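Local structure of proline dehydrogenase (Deinococcus radiodurans, 4H6Q) at residues A[96-102]-A[133-139]. The protein catalyses the FAD-dependent oxidation of L-proline to delta-1-pyrroline-5-carboxylate, passing the electrons to a quinone in the first step of proline degradation to glutamate. Sequence-based numbering, arbitrary orientation.
Sequences YVSIKLS and FICLDME. With FAD (flavin-adenine dinucleotide), chain C; TFB (tetrahydrofuran-2-carboxylic acid), chain D.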
# COMPACT_ATOMS: atom_id res chain seq x y z
N TYR A 96 -2.75 -1.27 -10.74
CA TYR A 96 -2.12 -1.70 -9.49
C TYR A 96 -2.68 -0.74 -8.46
O TYR A 96 -2.39 0.46 -8.54
CB TYR A 96 -0.60 -1.61 -9.60
CG TYR A 96 0.17 -2.21 -8.46
CD1 TYR A 96 1.03 -3.28 -8.70
CD2 TYR A 96 0.04 -1.72 -7.13
CE1 TYR A 96 1.82 -3.84 -7.66
CE2 TYR A 96 0.77 -2.32 -6.07
CZ TYR A 96 1.67 -3.34 -6.36
OH TYR A 96 2.43 -3.86 -5.32
N VAL A 97 -3.51 -1.25 -7.55
CA VAL A 97 -4.28 -0.40 -6.64
C VAL A 97 -4.17 -0.99 -5.23
O VAL A 97 -4.28 -2.22 -5.04
CB VAL A 97 -5.79 -0.33 -7.09
CG1 VAL A 97 -6.64 0.39 -6.09
CG2 VAL A 97 -5.91 0.29 -8.48
N SER A 98 -4.04 -0.09 -4.24
CA SER A 98 -4.08 -0.45 -2.83
C SER A 98 -5.37 -0.01 -2.23
O SER A 98 -5.78 1.14 -2.43
CB SER A 98 -2.88 0.17 -2.08
OG SER A 98 -1.63 -0.40 -2.53
N ILE A 99 -6.00 -0.93 -1.50
CA ILE A 99 -7.24 -0.62 -0.78
C ILE A 99 -7.06 -0.91 0.69
O ILE A 99 -6.33 -1.82 1.11
CB ILE A 99 -8.46 -1.40 -1.33
CG1 ILE A 99 -8.33 -2.92 -1.14
CG2 ILE A 99 -8.67 -1.04 -2.83
CD1 ILE A 99 -9.58 -3.71 -1.59
N LYS A 100 -7.78 -0.12 1.51
CA LYS A 100 -7.96 -0.39 2.94
C LYS A 100 -9.29 -1.10 3.11
O LYS A 100 -10.33 -0.57 2.68
CB LYS A 100 -7.99 0.94 3.72
CG LYS A 100 -6.57 1.49 3.90
CD LYS A 100 -6.59 2.88 4.50
CE LYS A 100 -5.17 3.37 4.81
NZ LYS A 100 -4.25 3.42 3.65
N LEU A 101 -9.30 -2.29 3.68
CA LEU A 101 -10.58 -2.99 3.73
C LEU A 101 -11.63 -2.28 4.63
O LEU A 101 -12.84 -2.50 4.49
CB LEU A 101 -10.40 -4.46 4.14
CG LEU A 101 -9.74 -5.31 3.00
CD1 LEU A 101 -9.22 -6.62 3.54
CD2 LEU A 101 -10.70 -5.53 1.83
N SER A 102 -11.18 -1.43 5.57
CA SER A 102 -12.14 -0.62 6.34
C SER A 102 -12.86 0.42 5.48
O SER A 102 -13.88 0.98 5.91
CB SER A 102 -11.43 0.11 7.48
OG SER A 102 -10.74 1.24 6.98
N PHE A 133 -3.44 -5.89 -10.29
CA PHE A 133 -3.04 -6.33 -8.97
C PHE A 133 -3.67 -5.45 -7.90
O PHE A 133 -3.68 -4.19 -8.08
CB PHE A 133 -1.50 -6.27 -8.86
CG PHE A 133 -0.95 -6.76 -7.55
CD1 PHE A 133 -0.67 -8.11 -7.35
CD2 PHE A 133 -0.70 -5.85 -6.52
CE1 PHE A 133 -0.11 -8.54 -6.12
CE2 PHE A 133 -0.16 -6.27 -5.32
CZ PHE A 133 0.13 -7.61 -5.12
N ILE A 134 -4.11 -6.06 -6.79
CA ILE A 134 -4.63 -5.28 -5.66
C ILE A 134 -3.81 -5.62 -4.44
O ILE A 134 -3.62 -6.81 -4.13
CB ILE A 134 -6.10 -5.69 -5.37
CG1 ILE A 134 -7.03 -5.41 -6.57
CG2 ILE A 134 -6.63 -5.00 -4.10
CD1 ILE A 134 -7.01 -3.91 -7.06
N CYS A 135 -3.37 -4.58 -3.71
CA CYS A 135 -2.79 -4.78 -2.40
C CYS A 135 -3.82 -4.45 -1.30
O CYS A 135 -4.45 -3.38 -1.36
CB CYS A 135 -1.53 -3.91 -2.20
SG CYS A 135 -0.80 -4.14 -0.53
N LEU A 136 -3.98 -5.35 -0.33
CA LEU A 136 -4.75 -5.09 0.89
C LEU A 136 -3.81 -4.42 1.89
O LEU A 136 -2.94 -5.09 2.50
CB LEU A 136 -5.31 -6.39 1.48
CG LEU A 136 -6.02 -7.28 0.43
CD1 LEU A 136 -6.43 -8.60 1.07
CD2 LEU A 136 -7.24 -6.58 -0.20
N ASP A 137 -3.94 -3.08 2.06
CA ASP A 137 -3.12 -2.35 3.04
C ASP A 137 -3.38 -2.92 4.45
O ASP A 137 -4.46 -3.45 4.75
CB ASP A 137 -3.50 -0.88 3.03
CG ASP A 137 -2.97 -0.10 1.86
OD1 ASP A 137 -2.13 -0.59 1.07
OD2 ASP A 137 -3.42 1.11 1.76
N MET A 138 -2.39 -2.82 5.31
CA MET A 138 -2.60 -3.23 6.70
C MET A 138 -2.92 -2.04 7.59
O MET A 138 -2.17 -1.05 7.63
CB MET A 138 -1.41 -4.02 7.26
CG MET A 138 -1.76 -4.77 8.57
SD MET A 138 -3.04 -6.06 8.37
CE MET A 138 -2.17 -7.30 7.45
N GLU A 139 -4.07 -2.08 8.27
CA GLU A 139 -4.51 -1.02 9.14
C GLU A 139 -4.07 -1.30 10.58
O GLU A 139 -3.01 -1.91 10.78
CB GLU A 139 -6.02 -0.77 8.94
CG GLU A 139 -6.31 -0.41 7.44
CD GLU A 139 -7.77 -0.08 7.19
OE1 GLU A 139 -8.54 -1.00 6.79
OE2 GLU A 139 -8.15 1.11 7.40
PA FAD C . 11.13 6.46 9.02
O1A FAD C . 12.16 5.78 9.92
O2A FAD C . 9.88 6.95 9.63
O5B FAD C . 11.65 7.62 8.22
C5B FAD C . 12.83 7.47 7.44
C4B FAD C . 13.22 8.73 6.70
O4B FAD C . 12.35 8.87 5.60
C3B FAD C . 13.03 9.99 7.48
O3B FAD C . 14.08 10.30 8.37
C2B FAD C . 12.85 10.97 6.38
O2B FAD C . 14.06 11.25 5.72
C1B FAD C . 11.97 10.20 5.45
N9A FAD C . 10.54 10.33 5.75
C8A FAD C . 9.66 9.30 6.08
N7A FAD C . 8.42 9.75 6.28
C5A FAD C . 8.46 11.12 6.04
C6A FAD C . 7.51 12.13 6.08
N6A FAD C . 6.14 11.85 6.41
N1A FAD C . 7.90 13.38 5.80
C2A FAD C . 9.17 13.68 5.48
N3A FAD C . 10.13 12.75 5.42
C4A FAD C . 9.79 11.49 5.68
N1 FAD C . 2.21 1.29 7.09
C2 FAD C . 1.10 0.61 7.48
O2 FAD C . 0.90 0.48 8.77
N3 FAD C . 0.22 0.06 6.59
C4 FAD C . 0.41 0.17 5.22
O4 FAD C . -0.48 -0.36 4.36
C4X FAD C . 1.58 0.91 4.75
N5 FAD C . 1.83 1.06 3.40
C5X FAD C . 2.97 1.73 3.04
C6 FAD C . 3.26 1.89 1.67
C7 FAD C . 4.45 2.55 1.27
C7M FAD C . 4.76 2.72 -0.22
C8 FAD C . 5.33 3.04 2.26
C8M FAD C . 6.61 3.73 1.88
C9 FAD C . 5.02 2.90 3.62
C9A FAD C . 3.87 2.24 4.01
N10 FAD C . 3.60 2.09 5.38
C10 FAD C . 2.46 1.43 5.76
C1' FAD C . 4.52 2.56 6.41
C2' FAD C . 4.20 3.87 7.06
O2' FAD C . 3.55 4.66 6.07
C3' FAD C . 5.61 4.17 7.61
O3' FAD C . 5.81 3.83 8.96
C4' FAD C . 6.20 5.49 7.33
O4' FAD C . 6.22 5.59 5.95
C5' FAD C . 7.60 5.54 7.92
O5' FAD C . 8.50 5.92 6.92
P FAD C . 9.86 5.16 6.64
O1P FAD C . 9.85 3.60 6.52
O2P FAD C . 10.51 6.03 5.53
O3P FAD C . 10.84 5.49 7.88
OA TFB D . -0.91 3.01 4.45
CA TFB D . -0.22 4.15 4.94
C TFB D . -1.21 5.25 5.31
OB TFB D . -0.80 6.22 6.00
CB TFB D . 0.66 4.62 3.86
CG TFB D . 0.03 4.09 2.65
CD TFB D . -0.79 2.92 3.03
OXT TFB D . -2.44 5.21 4.94
O HOH W 1 -7.12 -3.83 4.52
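E139 reaches back across the C-terminal ends of two parallel strands to grip the turn at S102. Its carboxylate suits this place because it offers two acceptors to two donors of one residue: OE1 takes the backbone N of S102 at 2.9 Å and OE2 the hydroxyl OG of S102 at 2.6 Å, each through a syn lone pair. An extended chain beyond CG (chi2 -177°) carries the carboxylate that far and lays it beside CB of K100. Water 1 joins L101 N to D137 O nearby.

D137, probably an active-site residue as in related enzymes, is a short acid whose two oxygens can each take a charged or hydroxyl partner. Its OD2 receives NZ of K100 at 3.1 Å in a salt bridge, on the anti side and out of the carboxylate plane, and also Y280; OD1 is paired with R189. Bonded at both oxygens, the carboxylate should have little freedom to rotate. The long lysine, bent only at its last torsion (chi4 58°), brings NZ within 2.9 Å of OXT of the bound tetrahydrofuran-2-carboxylic acid, while M138 N and O bond the flavin O4 and N3.

Deeper in the barrel, F133 sets CD2 over one face of the Y96 ring, 3.4 Å from CE1, the planes turned 34° apart; flat rings fill the interior beside S98 and C135. On the outer face, I99 packs against I134 and L136, and I134 in turn meets helix 115-129. Four backbone bonds, from V97 N–F133 O to D137 N–I99 O, hold the strands in register. Such neighbouring parallel strands, whose C-terminal ends present catalytic and ligand-binding groups, are the hallmark of the beta8-alpha8 (TIM) barrel.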